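Local coordinates for trehalose-6-phosphate phosphatase (Cryptococcus neoformans, PDB 5DX9), which belongs to the trehalose-phosphatase family of the HAD clan and holds a magnesium ion and a glycan in the model, at residues Leu6-Phe11 with Val295-Ser300; Asp13-Ala18 with Glu303-Val308; Ile102-Ala107 with Val194-Tyr199; Gln157-Leu162 with Ile172-Gly177; Arg221-Ile226 with Val270-Val275. One frame throughout, in Å; residues are numbered along the deposited sequence.

Contact 1 of 5, residues Leu6-Phe11 with Val295-Ser300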
# COMPACT_ATOMS: atom_id res chain seq x y z
N LEU A 6 -13.98 12.46 -3.20
CA LEU A 6 -14.20 11.44 -4.22
C LEU A 6 -15.60 11.53 -4.82
O LEU A 6 -16.60 11.40 -4.11
CB LEU A 6 -13.99 10.04 -3.63
CG LEU A 6 -14.32 8.87 -4.55
CD1 LEU A 6 -13.35 8.80 -5.73
CD2 LEU A 6 -14.32 7.57 -3.77
N ASP A 7 -15.66 11.77 -6.12
CA ASP A 7 -16.93 11.83 -6.84
C ASP A 7 -17.44 10.41 -7.07
O ASP A 7 -17.19 9.81 -8.12
CB ASP A 7 -16.76 12.57 -8.16
CG ASP A 7 -18.08 12.82 -8.86
OD1 ASP A 7 -19.14 12.74 -8.20
OD2 ASP A 7 -18.07 13.11 -10.08
N THR A 8 -18.15 9.88 -6.08
CA THR A 8 -18.63 8.50 -6.11
C THR A 8 -19.55 8.26 -7.30
O THR A 8 -19.62 7.15 -7.83
CB THR A 8 -19.36 8.12 -4.80
OG1 THR A 8 -20.31 9.13 -4.47
CG2 THR A 8 -18.36 7.97 -3.66
N ALA A 9 -20.26 9.30 -7.72
CA ALA A 9 -21.14 9.22 -8.88
C ALA A 9 -20.33 8.94 -10.14
O ALA A 9 -20.61 7.98 -10.86
CB ALA A 9 -21.94 10.50 -9.03
N GLN A 10 -19.33 9.78 -10.40
CA GLN A 10 -18.47 9.58 -11.56
C GLN A 10 -17.68 8.28 -11.48
O GLN A 10 -17.43 7.63 -12.50
CB GLN A 10 -17.49 10.75 -11.70
CG GLN A 10 -16.47 10.53 -12.79
CD GLN A 10 -15.32 11.52 -12.71
OE1 GLN A 10 -15.44 12.58 -12.10
NE2 GLN A 10 -14.20 11.17 -13.33
N PHE A 11 -17.27 7.90 -10.27
CA PHE A 11 -16.53 6.65 -10.10
C PHE A 11 -17.43 5.44 -10.34
O PHE A 11 -17.01 4.46 -10.95
CB PHE A 11 -15.92 6.56 -8.70
CG PHE A 11 -15.24 5.25 -8.43
CD1 PHE A 11 -14.06 4.92 -9.09
CD2 PHE A 11 -15.79 4.34 -7.55
CE1 PHE A 11 -13.44 3.71 -8.86
CE2 PHE A 11 -15.17 3.12 -7.31
CZ PHE A 11 -13.99 2.81 -7.97
N VAL A 295 -15.16 2.25 2.58
CA VAL A 295 -15.93 1.01 2.47
C VAL A 295 -17.34 1.27 1.96
O VAL A 295 -17.81 0.59 1.06
CB VAL A 295 -16.01 0.28 3.82
CG1 VAL A 295 -16.99 -0.88 3.73
CG2 VAL A 295 -14.64 -0.20 4.25
N GLU A 296 -18.01 2.26 2.56
CA GLU A 296 -19.38 2.60 2.18
C GLU A 296 -19.47 3.01 0.71
O GLU A 296 -20.49 2.78 0.06
CB GLU A 296 -19.92 3.71 3.07
CG GLU A 296 -20.10 3.30 4.53
CD GLU A 296 -20.82 4.35 5.35
OE1 GLU A 296 -20.73 5.55 4.99
OE2 GLU A 296 -21.47 3.99 6.35
N ALA A 297 -18.42 3.63 0.20
CA ALA A 297 -18.37 4.00 -1.21
C ALA A 297 -18.55 2.77 -2.09
O ALA A 297 -19.27 2.80 -3.09
CB ALA A 297 -17.06 4.69 -1.54
N PHE A 298 -17.90 1.68 -1.71
CA PHE A 298 -17.99 0.45 -2.48
C PHE A 298 -19.23 -0.35 -2.12
O PHE A 298 -19.71 -1.14 -2.92
CB PHE A 298 -16.73 -0.39 -2.29
CG PHE A 298 -15.56 0.09 -3.12
CD1 PHE A 298 -15.41 -0.33 -4.43
CD2 PHE A 298 -14.63 0.96 -2.59
CE1 PHE A 298 -14.35 0.10 -5.19
CE2 PHE A 298 -13.56 1.39 -3.34
CZ PHE A 298 -13.42 0.96 -4.65
N GLU A 299 -19.75 -0.14 -0.92
CA GLU A 299 -21.01 -0.76 -0.53
C GLU A 299 -22.17 -0.19 -1.34
O GLU A 299 -23.01 -0.94 -1.85
CB GLU A 299 -21.28 -0.58 0.97
CG GLU A 299 -20.40 -1.43 1.87
CD GLU A 299 -20.76 -1.27 3.33
OE1 GLU A 299 -20.75 -0.12 3.82
OE2 GLU A 299 -21.05 -2.29 3.99
N SER A 300 -22.22 1.13 -1.45
CA SER A 300 -23.25 1.79 -2.25
C SER A 300 -23.08 1.39 -3.70
O SER A 300 -24.06 1.12 -4.40
CB SER A 300 -23.17 3.30 -2.09
OG SER A 300 -23.37 3.68 -0.74

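Contact 2 of 5, residues Asp13-Ala18 with Glu303-Val308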
# COMPACT_ATOMS: atom_id res chain seq x y z
N ASP A 13 -20.05 5.16 -12.32
CA ASP A 13 -20.32 4.97 -13.74
C ASP A 13 -19.10 4.42 -14.47
O ASP A 13 -19.22 3.58 -15.36
CB ASP A 13 -20.78 6.29 -14.36
CG ASP A 13 -22.21 6.65 -13.96
OD1 ASP A 13 -23.07 5.75 -13.94
OD2 ASP A 13 -22.46 7.84 -13.67
N ALA A 14 -17.92 4.88 -14.08
CA ALA A 14 -16.68 4.38 -14.67
C ALA A 14 -16.49 2.91 -14.31
O ALA A 14 -16.05 2.12 -15.14
CB ALA A 14 -15.50 5.21 -14.21
N TYR A 15 -16.83 2.56 -13.08
CA TYR A 15 -16.71 1.19 -12.60
C TYR A 15 -17.59 0.25 -13.42
O TYR A 15 -17.19 -0.87 -13.74
CB TYR A 15 -17.07 1.11 -11.12
CG TYR A 15 -16.94 -0.28 -10.51
CD1 TYR A 15 -15.82 -0.62 -9.77
CD2 TYR A 15 -17.94 -1.23 -10.67
CE1 TYR A 15 -15.70 -1.88 -9.20
CE2 TYR A 15 -17.83 -2.49 -10.11
CZ TYR A 15 -16.71 -2.81 -9.38
OH TYR A 15 -16.59 -4.06 -8.82
N LYS A 16 -18.79 0.72 -13.75
CA LYS A 16 -19.74 -0.08 -14.51
C LYS A 16 -19.30 -0.27 -15.96
O LYS A 16 -19.53 -1.32 -16.55
CB LYS A 16 -21.13 0.57 -14.46
CG LYS A 16 -21.79 0.51 -13.09
CD LYS A 16 -22.71 1.69 -12.86
CE LYS A 16 -23.82 1.76 -13.90
NZ LYS A 16 -24.63 3.00 -13.76
N LYS A 17 -18.65 0.75 -16.53
CA LYS A 17 -18.22 0.71 -17.93
C LYS A 17 -16.93 -0.07 -18.16
O LYS A 17 -16.63 -0.46 -19.29
CB LYS A 17 -18.03 2.13 -18.46
CG LYS A 17 -19.30 2.88 -18.79
CD LYS A 17 -18.97 4.25 -19.38
CE LYS A 17 -20.22 5.06 -19.70
NZ LYS A 17 -19.87 6.46 -20.09
N ALA A 18 -16.17 -0.30 -17.09
CA ALA A 18 -14.83 -0.86 -17.21
C ALA A 18 -14.81 -2.35 -17.57
O ALA A 18 -15.67 -3.12 -17.13
CB ALA A 18 -14.05 -0.63 -15.91
N GLU A 303 -24.26 -2.33 -4.19
CA GLU A 303 -25.72 -2.39 -4.21
C GLU A 303 -26.28 -1.96 -5.56
O GLU A 303 -27.20 -2.59 -6.09
CB GLU A 303 -26.31 -1.53 -3.10
CG GLU A 303 -27.67 -0.97 -3.46
CD GLU A 303 -28.67 -1.08 -2.33
OE1 GLU A 303 -28.27 -1.49 -1.22
OE2 GLU A 303 -29.86 -0.76 -2.56
N GLU A 304 -25.73 -0.88 -6.11
CA GLU A 304 -26.19 -0.37 -7.40
C GLU A 304 -25.94 -1.37 -8.52
O GLU A 304 -26.70 -1.42 -9.49
CB GLU A 304 -25.51 0.95 -7.74
CG GLU A 304 -25.85 1.46 -9.13
CD GLU A 304 -25.40 2.89 -9.36
OE1 GLU A 304 -25.36 3.31 -10.54
OE2 GLU A 304 -25.09 3.58 -8.37
N ILE A 305 -24.87 -2.15 -8.40
CA ILE A 305 -24.57 -3.19 -9.37
C ILE A 305 -25.64 -4.29 -9.35
O ILE A 305 -25.97 -4.86 -10.39
CB ILE A 305 -23.19 -3.83 -9.12
CG1 ILE A 305 -22.08 -2.81 -9.37
CG2 ILE A 305 -23.00 -5.04 -10.03
CD1 ILE A 305 -21.83 -2.53 -10.83
N GLN A 306 -26.16 -4.58 -8.16
CA GLN A 306 -27.25 -5.54 -8.01
C GLN A 306 -28.44 -5.15 -8.88
O GLN A 306 -28.98 -5.97 -9.62
CB GLN A 306 -27.67 -5.66 -6.55
CG GLN A 306 -26.84 -6.64 -5.74
CD GLN A 306 -26.93 -8.06 -6.27
OE1 GLN A 306 -26.53 -8.33 -7.41
NE2 GLN A 306 -27.45 -8.97 -5.46
N VAL A 307 -28.85 -3.89 -8.77
CA VAL A 307 -29.82 -3.34 -9.70
C VAL A 307 -29.16 -3.24 -11.08
O VAL A 307 -27.96 -3.02 -11.16
CB VAL A 307 -30.32 -1.95 -9.24
CG1 VAL A 307 -31.28 -1.38 -10.26
CG2 VAL A 307 -30.96 -2.05 -7.86
N VAL A 308 -29.94 -3.42 -12.14
CA VAL A 308 -29.43 -3.46 -13.51
C VAL A 308 -28.11 -4.23 -13.63
O VAL A 308 -27.93 -5.05 -14.54
CB VAL A 308 -29.23 -2.04 -14.10
CG1 VAL A 308 -28.06 -1.32 -13.42
CG2 VAL A 308 -29.01 -2.11 -15.61

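Contact 3 of 5, residues Ile102-Ala107 with Val194-Tyr199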
# COMPACT_ATOMS: atom_id res chain seq x y z
N ILE A 102 5.94 -14.11 -2.43
CA ILE A 102 7.19 -13.89 -3.13
C ILE A 102 8.05 -12.88 -2.37
O ILE A 102 7.67 -11.73 -2.22
CB ILE A 102 6.95 -13.36 -4.56
CG1 ILE A 102 6.07 -14.32 -5.35
CG2 ILE A 102 8.28 -13.11 -5.27
CD1 ILE A 102 5.71 -13.83 -6.74
N ASN A 103 9.22 -13.32 -1.89
CA ASN A 103 10.11 -12.41 -1.19
C ASN A 103 10.82 -11.47 -2.15
O ASN A 103 11.70 -11.88 -2.91
CB ASN A 103 11.14 -13.19 -0.37
CG ASN A 103 11.93 -12.29 0.58
OD1 ASN A 103 12.05 -11.08 0.37
ND2 ASN A 103 12.47 -12.89 1.64
N MSE A 104 10.44 -10.20 -2.11
CA MSE A 104 10.99 -9.19 -2.99
C MSE A 104 12.37 -8.71 -2.52
O MSE A 104 13.02 -7.89 -3.17
CB MSE A 104 10.03 -8.00 -3.09
CG MSE A 104 9.81 -7.45 -4.49
SE MSE A 104 8.94 -8.75 -5.66
CE MSE A 104 7.83 -9.65 -4.34
N THR A 105 12.81 -9.24 -1.38
CA THR A 105 14.01 -8.73 -0.71
C THR A 105 15.21 -9.67 -0.75
O THR A 105 16.28 -9.33 -0.23
CB THR A 105 13.71 -8.41 0.77
OG1 THR A 105 13.45 -9.63 1.48
CG2 THR A 105 12.49 -7.50 0.88
N GLU A 106 15.05 -10.84 -1.36
CA GLU A 106 16.10 -11.85 -1.38
C GLU A 106 17.45 -11.31 -1.84
O GLU A 106 18.49 -11.68 -1.30
CB GLU A 106 15.69 -13.03 -2.27
CG GLU A 106 14.94 -14.13 -1.55
CD GLU A 106 15.69 -15.45 -1.55
OE1 GLU A 106 16.85 -15.47 -2.02
OE2 GLU A 106 15.12 -16.46 -1.09
N ALA A 107 17.43 -10.43 -2.83
CA ALA A 107 18.66 -9.90 -3.41
C ALA A 107 19.15 -8.64 -2.69
O ALA A 107 20.09 -7.98 -3.15
CB ALA A 107 18.45 -9.60 -4.89
N VAL A 194 2.51 -1.40 -6.99
CA VAL A 194 1.48 -0.87 -7.88
C VAL A 194 1.94 -0.95 -9.33
O VAL A 194 1.15 -1.28 -10.22
CB VAL A 194 1.13 0.58 -7.53
CG1 VAL A 194 0.19 1.17 -8.58
CG2 VAL A 194 0.53 0.67 -6.13
N ARG A 195 3.21 -0.65 -9.56
CA ARG A 195 3.77 -0.65 -10.91
C ARG A 195 3.90 -2.07 -11.44
O ARG A 195 3.61 -2.33 -12.61
CB ARG A 195 5.12 0.06 -10.92
CG ARG A 195 5.03 1.49 -10.43
CD ARG A 195 5.83 2.43 -11.30
NE ARG A 195 7.25 2.41 -10.97
CZ ARG A 195 7.80 3.15 -10.01
NH1 ARG A 195 7.04 3.96 -9.29
NH2 ARG A 195 9.11 3.08 -9.78
N ARG A 196 4.35 -2.98 -10.58
CA ARG A 196 4.36 -4.40 -10.92
C ARG A 196 2.97 -4.85 -11.36
O ARG A 196 2.82 -5.54 -12.37
CB ARG A 196 4.83 -5.23 -9.73
CG ARG A 196 4.59 -6.73 -9.89
CD ARG A 196 4.54 -7.42 -8.54
NE ARG A 196 4.19 -8.83 -8.67
CZ ARG A 196 5.08 -9.81 -8.67
NH1 ARG A 196 6.37 -9.54 -8.56
NH2 ARG A 196 4.67 -11.07 -8.79
N LEU A 197 1.96 -4.45 -10.59
CA LEU A 197 0.58 -4.83 -10.89
C LEU A 197 0.09 -4.22 -12.20
O LEU A 197 -0.65 -4.87 -12.95
CB LEU A 197 -0.35 -4.42 -9.75
CG LEU A 197 -0.07 -5.09 -8.41
CD1 LEU A 197 -1.26 -4.93 -7.48
CD2 LEU A 197 0.26 -6.56 -8.61
N MSE A 198 0.48 -2.98 -12.48
CA MSE A 198 0.11 -2.35 -13.75
C MSE A 198 0.77 -3.06 -14.93
O MSE A 198 0.15 -3.28 -15.96
CB MSE A 198 0.46 -0.86 -13.75
CG MSE A 198 -0.55 0.01 -13.00
SE MSE A 198 -0.14 1.93 -13.03
CE MSE A 198 1.61 1.89 -12.17
N TYR A 199 2.04 -3.42 -14.76
CA TYR A 199 2.76 -4.14 -15.81
C TYR A 199 2.12 -5.49 -16.08
O TYR A 199 2.03 -5.93 -17.23
CB TYR A 199 4.23 -4.32 -15.44
CG TYR A 199 5.02 -5.08 -16.49
CD1 TYR A 199 5.62 -4.41 -17.55
CD2 TYR A 199 5.15 -6.46 -16.43
CE1 TYR A 199 6.33 -5.10 -18.51
CE2 TYR A 199 5.86 -7.15 -17.39
CZ TYR A 199 6.45 -6.47 -18.43
OH TYR A 199 7.16 -7.15 -19.39

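Contact 4 of 5, residues Gln157-Leu162 with Ile172-Gly177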
# COMPACT_ATOMS: atom_id res chain seq x y z
N GLN A 157 14.18 11.22 19.59
CA GLN A 157 15.54 10.79 19.88
C GLN A 157 15.91 9.55 19.07
O GLN A 157 17.02 9.46 18.54
CB GLN A 157 15.72 10.50 21.38
CG GLN A 157 17.16 10.13 21.75
CD GLN A 157 17.32 9.80 23.22
OE1 GLN A 157 16.56 10.26 24.07
NE2 GLN A 157 18.33 8.98 23.53
N ALA A 158 14.99 8.59 19.00
CA ALA A 158 15.21 7.38 18.22
C ALA A 158 15.35 7.71 16.74
O ALA A 158 16.21 7.17 16.04
CB ALA A 158 14.08 6.38 18.44
N LEU A 159 14.49 8.61 16.27
CA LEU A 159 14.54 9.06 14.89
C LEU A 159 15.88 9.70 14.58
O LEU A 159 16.53 9.36 13.60
CB LEU A 159 13.41 10.06 14.61
CG LEU A 159 13.35 10.60 13.18
CD1 LEU A 159 13.19 9.46 12.19
CD2 LEU A 159 12.22 11.62 13.02
N ASP A 160 16.30 10.62 15.44
CA ASP A 160 17.58 11.31 15.28
C ASP A 160 18.74 10.33 15.27
O ASP A 160 19.69 10.50 14.50
CB ASP A 160 17.78 12.35 16.39
CG ASP A 160 16.85 13.54 16.24
OD1 ASP A 160 16.99 14.51 17.01
OD2 ASP A 160 15.97 13.50 15.35
N LEU A 161 18.67 9.31 16.11
CA LEU A 161 19.72 8.30 16.14
C LEU A 161 19.74 7.47 14.86
O LEU A 161 20.80 7.21 14.29
CB LEU A 161 19.56 7.37 17.35
CG LEU A 161 20.60 6.25 17.39
CD1 LEU A 161 21.97 6.82 17.76
CD2 LEU A 161 20.20 5.12 18.34
N LEU A 162 18.56 7.04 14.42
CA LEU A 162 18.45 6.25 13.20
C LEU A 162 18.91 7.04 11.98
O LEU A 162 19.61 6.50 11.12
CB LEU A 162 17.00 5.77 13.00
CG LEU A 162 16.52 4.66 13.93
CD1 LEU A 162 15.05 4.37 13.70
CD2 LEU A 162 17.35 3.40 13.74
N ILE A 172 18.46 1.29 3.93
CA ILE A 172 17.18 1.32 4.62
C ILE A 172 16.45 2.63 4.39
O ILE A 172 17.06 3.63 4.00
CB ILE A 172 17.35 1.14 6.15
CG1 ILE A 172 18.05 2.37 6.74
CG2 ILE A 172 18.12 -0.13 6.46
CD1 ILE A 172 18.32 2.28 8.23
N GLU A 173 15.15 2.62 4.63
CA GLU A 173 14.38 3.86 4.72
C GLU A 173 13.72 3.91 6.09
O GLU A 173 13.17 2.91 6.56
CB GLU A 173 13.33 3.97 3.61
CG GLU A 173 12.65 5.34 3.55
CD GLU A 173 13.65 6.48 3.35
OE1 GLU A 173 14.47 6.40 2.42
OE2 GLU A 173 13.61 7.45 4.13
N VAL A 174 13.79 5.07 6.73
CA VAL A 174 13.20 5.24 8.05
C VAL A 174 11.87 5.95 7.93
O VAL A 174 11.80 7.10 7.48
CB VAL A 174 14.13 6.03 8.97
CG1 VAL A 174 13.44 6.31 10.31
CG2 VAL A 174 15.43 5.28 9.18
N LEU A 175 10.81 5.26 8.34
CA LEU A 175 9.45 5.74 8.17
C LEU A 175 8.89 6.32 9.46
O LEU A 175 8.94 5.68 10.51
CB LEU A 175 8.55 4.61 7.68
CG LEU A 175 9.01 3.87 6.42
CD1 LEU A 175 8.08 2.70 6.14
CD2 LEU A 175 9.07 4.81 5.21
N VAL A 176 8.37 7.54 9.39
CA VAL A 176 7.64 8.12 10.51
C VAL A 176 6.15 7.90 10.31
O VAL A 176 5.48 8.63 9.57
CB VAL A 176 7.93 9.63 10.66
CG1 VAL A 176 7.06 10.23 11.75
CG2 VAL A 176 9.41 9.85 10.97
N GLY A 177 5.62 6.88 10.98
CA GLY A 177 4.24 6.50 10.82
C GLY A 177 3.35 7.15 11.85
O GLY A 177 3.77 8.06 12.57

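Contact 5 of 5, residues Arg221-Ile226 with Val270-Val275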
# COMPACT_ATOMS: atom_id res chain seq x y z
N ARG A 221 2.03 8.50 -6.39
CA ARG A 221 3.04 8.98 -7.33
C ARG A 221 3.19 8.04 -8.51
O ARG A 221 3.28 8.48 -9.66
CB ARG A 221 4.39 9.15 -6.64
CG ARG A 221 5.50 9.61 -7.59
CD ARG A 221 6.67 10.25 -6.85
NE ARG A 221 7.21 9.35 -5.84
CZ ARG A 221 7.20 9.59 -4.54
NH1 ARG A 221 6.68 10.72 -4.07
NH2 ARG A 221 7.72 8.71 -3.70
N ALA A 222 3.21 6.74 -8.24
CA ALA A 222 3.35 5.75 -9.29
C ALA A 222 2.17 5.83 -10.25
O ALA A 222 2.31 5.62 -11.45
CB ALA A 222 3.47 4.35 -8.71
N LEU A 223 0.99 6.15 -9.71
CA LEU A 223 -0.22 6.26 -10.52
C LEU A 223 -0.24 7.52 -11.37
O LEU A 223 -1.13 7.69 -12.20
CB LEU A 223 -1.46 6.22 -9.63
CG LEU A 223 -1.81 4.84 -9.07
CD1 LEU A 223 -3.04 4.92 -8.17
CD2 LEU A 223 -2.03 3.87 -10.22
N ARG A 224 0.74 8.39 -11.16
CA ARG A 224 0.86 9.61 -11.95
C ARG A 224 1.99 9.52 -12.97
O ARG A 224 1.82 9.90 -14.13
CB ARG A 224 1.09 10.81 -11.04
CG ARG A 224 -0.16 11.25 -10.29
CD ARG A 224 0.20 12.08 -9.07
NE ARG A 224 1.07 13.20 -9.41
CZ ARG A 224 0.65 14.45 -9.55
NH1 ARG A 224 -0.63 14.75 -9.38
NH2 ARG A 224 1.51 15.41 -9.87
N THR A 225 3.14 9.01 -12.54
CA THR A 225 4.35 9.05 -13.36
C THR A 225 4.36 8.04 -14.50
O THR A 225 5.32 7.98 -15.27
CB THR A 225 5.62 8.84 -12.51
OG1 THR A 225 5.52 7.59 -11.81
CG2 THR A 225 5.79 9.98 -11.50
N ILE A 226 3.31 7.24 -14.62
CA ILE A 226 3.16 6.39 -15.81
C ILE A 226 2.81 7.27 -17.01
O ILE A 226 3.04 6.89 -18.16
CB ILE A 226 2.08 5.31 -15.64
CG1 ILE A 226 0.76 5.94 -15.19
CG2 ILE A 226 2.55 4.25 -14.66
CD1 ILE A 226 -0.40 4.98 -15.20
N VAL A 270 -8.00 6.76 -13.55
CA VAL A 270 -7.30 6.52 -12.29
C VAL A 270 -7.93 7.30 -11.15
O VAL A 270 -8.00 8.54 -11.19
CB VAL A 270 -5.80 6.89 -12.38
CG1 VAL A 270 -5.10 6.68 -11.04
CG2 VAL A 270 -5.11 6.10 -13.48
N PHE A 271 -8.40 6.59 -10.13
CA PHE A 271 -9.00 7.22 -8.97
C PHE A 271 -8.13 7.03 -7.72
O PHE A 271 -8.39 6.17 -6.88
CB PHE A 271 -10.40 6.66 -8.73
CG PHE A 271 -11.39 7.06 -9.79
CD1 PHE A 271 -12.27 8.11 -9.57
CD2 PHE A 271 -11.42 6.40 -11.01
CE1 PHE A 271 -13.18 8.48 -10.55
CE2 PHE A 271 -12.33 6.78 -11.99
CZ PHE A 271 -13.20 7.82 -11.76
N ALA A 272 -7.08 7.85 -7.62
CA ALA A 272 -6.19 7.80 -6.47
C ALA A 272 -6.78 8.58 -5.31
O ALA A 272 -6.97 9.80 -5.39
CB ALA A 272 -4.82 8.35 -6.84
N THR A 273 -7.07 7.87 -4.22
CA THR A 273 -7.79 8.45 -3.10
C THR A 273 -7.01 8.34 -1.80
O THR A 273 -6.67 7.25 -1.34
CB THR A 273 -9.17 7.77 -2.93
OG1 THR A 273 -9.88 7.82 -4.17
CG2 THR A 273 -9.98 8.48 -1.86
N THR A 274 -6.71 9.49 -1.19
CA THR A 274 -6.12 9.50 0.13
C THR A 274 -7.22 9.54 1.18
O THR A 274 -8.32 10.03 0.91
CB THR A 274 -5.18 10.70 0.34
OG1 THR A 274 -4.45 10.53 1.56
CG2 THR A 274 -5.97 12.01 0.40
N VAL A 275 -6.94 9.00 2.36
CA VAL A 275 -7.85 9.14 3.49
C VAL A 275 -7.35 10.25 4.40
O VAL A 275 -6.23 10.21 4.91
CB VAL A 275 -7.99 7.83 4.29
CG1 VAL A 275 -9.00 8.01 5.40
CG2 VAL A 275 -8.40 6.69 3.37

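Contact 1 of 5, residues Leu6-Phe11 with Val295-Ser300
Thr8 and Ala297 are the residues whose CA atoms come nearest between 6-11 and 295-300, at 6.7 Å. Leu6 and Asp7 are loop, with Asp7 at the N-cap position, and Thr8-Phe11 are the start of helix 8-17. The second segment lies within helix 291-306. No hydrogen bond joins the two; the contact is apolar. At the outer side a methyl meets a methyl, Thr8 CG2 with Ala297 CB at 4.1 Å. Deeper in, Phe11 and Phe298 form an offset edge-to-face pair. Their centroids are 5.6 Å apart and their planes stand at 79°. Phe11 offers the edge, with CE2 3.8 Å from Phe298 CE1 and CZ 3.8 Å from Phe298 CZ. Phe11 CG is anti to the backbone N (chi1 175°), which carries the ring off helix 8-17 toward the other helix. Both helices cover the same face of the mixed sheet of this HAD Rossmann-like core. Phe11 and Phe298 both also meet Phe208 of strand 206-211, and Phe298 packs edge-to-face with Phe25. The aromatic cluster therefore continues from the helix pair into the sheet. Within helix 291-306, Glu296 O accepts from Ser300 N and Ser300 OG, which reach it from opposite faces of its carbonyl plane.

Contact 2 of 5, residues Asp13-Ala18 with Glu303-Val308
Lys16 and Ile305 run past each other in opposite directions, and their closest atoms are Lys16 CG and Ile305 CD1, 3.8 Å apart. Ile305 CB does not aim at helix 8-17. With CG1 anti to the carbonyl carbon (chi1 -66°), the chain brings CD1 back to it. There CD1 also reaches Tyr15, whose side chain crosses that of Ile305 at about a right angle. The methyl lies at the ring edge, near the ring plane, 4.1 Å from Tyr15 CE2. The tyrosine ring is held elsewhere too: its OH bonds Asn60, and Arg21 makes a cation-pi contact with it. Beyond CG the lysine chain bends at chi3 (60°) and crosses the extended chain of Glu304 at about a right angle. Lys16 NZ bonds Glu304 OE1 weakly, at 3.3 Å, as part of a salt bridge. It also makes a salt bridge to Asp13 OD1, one turn back in its own helix, at 3.2 Å. The two carboxylate oxygens, Asp13 OD1 and Glu304 OE1, are 4.8 Å apart, and the ammonium they share probably offsets their repulsion. This is a salt-bridge network on the outer side of the pair formed by the N-terminal helix 8-17 and the C-terminal helix 291-306, beside an apolar contact that leads toward the sheet of the HAD core.

Contact 3 of 5, residues Ile102-Ala107 with Val194-Tyr199
Strand 102-103 is an outermost strand of the mixed core sheet, and here Ile102 and the nearby Met104 meet Arg196 of helix 190-200. The backbones stay well apart: the nearest CA atoms, those of Met104 and Arg196, are 11.4 Å from each other. The arginine spans much of the gap. With chi1 at 167° its chain leaves opposite its own N and stays extended to NE. Each terminal nitrogen has one apolar neighbour across the contact. Ile102 CD1 lies 3.6 Å from Arg196 NH2. Met104, modelled as selenomethionine, bends at chi2 and chi3 and brings SE to 4.0 Å from Arg196 NH1. Both approach the guanidinium obliquely. No hydrogen bond crosses between the segments, and the polar needs of the group are met elsewhere. NE forms a salt bridge with Glu200, NH1 bonds the carbonyl of Ala245, and NH2 bonds Gln95. A buried guanidinium is thus gripped by three polar partners while apolar atoms pack against it. The low polarity of this packing would probably strengthen its pairing with Glu200.

Contact 4 of 5, residues Gln157-Leu162 with Ile172-Gly177
Leu159 and Leu162 of helix 148-166 lie against Val174 and Val176 of strand 172-177, and the contact is wholly apolar. The axes of the two short segments run nearly antiparallel, at 163°, and approach to 10.0 Å. Methyl-to-methyl contacts come first. Leu159 CD1 lies 3.7 Å from Val174 CG1, and Leu159 CD2 lies 3.9 Å from Val176 CG2. A chi1 of -180° sets the Leu159 fork opposite its own N, and its methyls reach the strand. A looser contact joins a methyl to a methylene: Val174 CG2 is 4.2 Å from Leu162 CB. The two branches of Val174 therefore serve different leucines. No hydrogen bond links the segments. The strand's backbone bonds go to strand 180-185 instead, through Glu173 and Leu175. Helix 148-166 and strand 172-177 belong to the alpha/beta cap of this HAD protein, a helix layer on a four-stranded antiparallel sheet. Leu162 also touches Ile119 and Phe120 of helix 112-125. Helix and strand are held here by van der Waals packing, probably helped by water exclusion around buried Leu162; Val176 lies at the exposed side.

Contact 5 of 5, residues Arg221-Ile226 with Val270-Val275
Leu223 of helix 217-225 reaches across to Val270 and Ala272 of strand 270-275. Leu223 CA and Val270 CA, the nearest such pair, are 7.3 Å apart. The first side-chain atom already touches: Leu223 CB lies 3.9 Å from Val270 CG1. At a chi1 of -75° CG stands opposite the carbonyl carbon, and from it the two methyls part. CD1 reaches over to the strand. It keeps to Val270 CG1, at 3.9 Å, and also meets Ala272 CB at 4.1 Å. CD2 turns to Val194 of helix 190-200. The same side chain packs on Ile207 and Cys209 of strand 206-211 as well. Val270 and Ala272 both point their CB atoms toward the helix, while that of Phe271, between them, points away. Strand 206-211, helix 217-225 and strand 270-275 form a beta-alpha-beta crossover of the HAD core, with a long excursion before the second strand. Asp212, which follows the first strand, is a ligand of the magnesium ion. Within 221-226, Arg221 O accepts from Arg224 N, Thr225 N and Thr225 OG1. The hydroxyl oxygen Thr225 OG1 sits 3.2 Å from Arg221 O and above the carbonyl plane. Across the contact, by contrast, only hydrocarbon meets hydrocarbon. Leu223 packs the helix against the sheet by van der Waals contact alone in this buried apolar layer, and no hydrogen bond crosses between the segments.

In the fold
From the N terminus, helix 8-17 first takes part in contact 1 and then contact 2. Both close at the end of the chain, on helix 291-306. Their segments alternate, so the two loops cross, and almost the whole protein lies between the paired ends. Within that span, contact 3 opens at the edge strand 102-103 and closes on helix 190-200. Contact 4 lies inside it and closes a short loop in the cap. Contact 5 follows in series after contact 3, still within the loops of contacts 1 and 2. It touches contact 3 where helices 190-200 and 217-225 pack together. Through Phe271 it meets contacts 1 and 2 on the opposite face of strand 270-275.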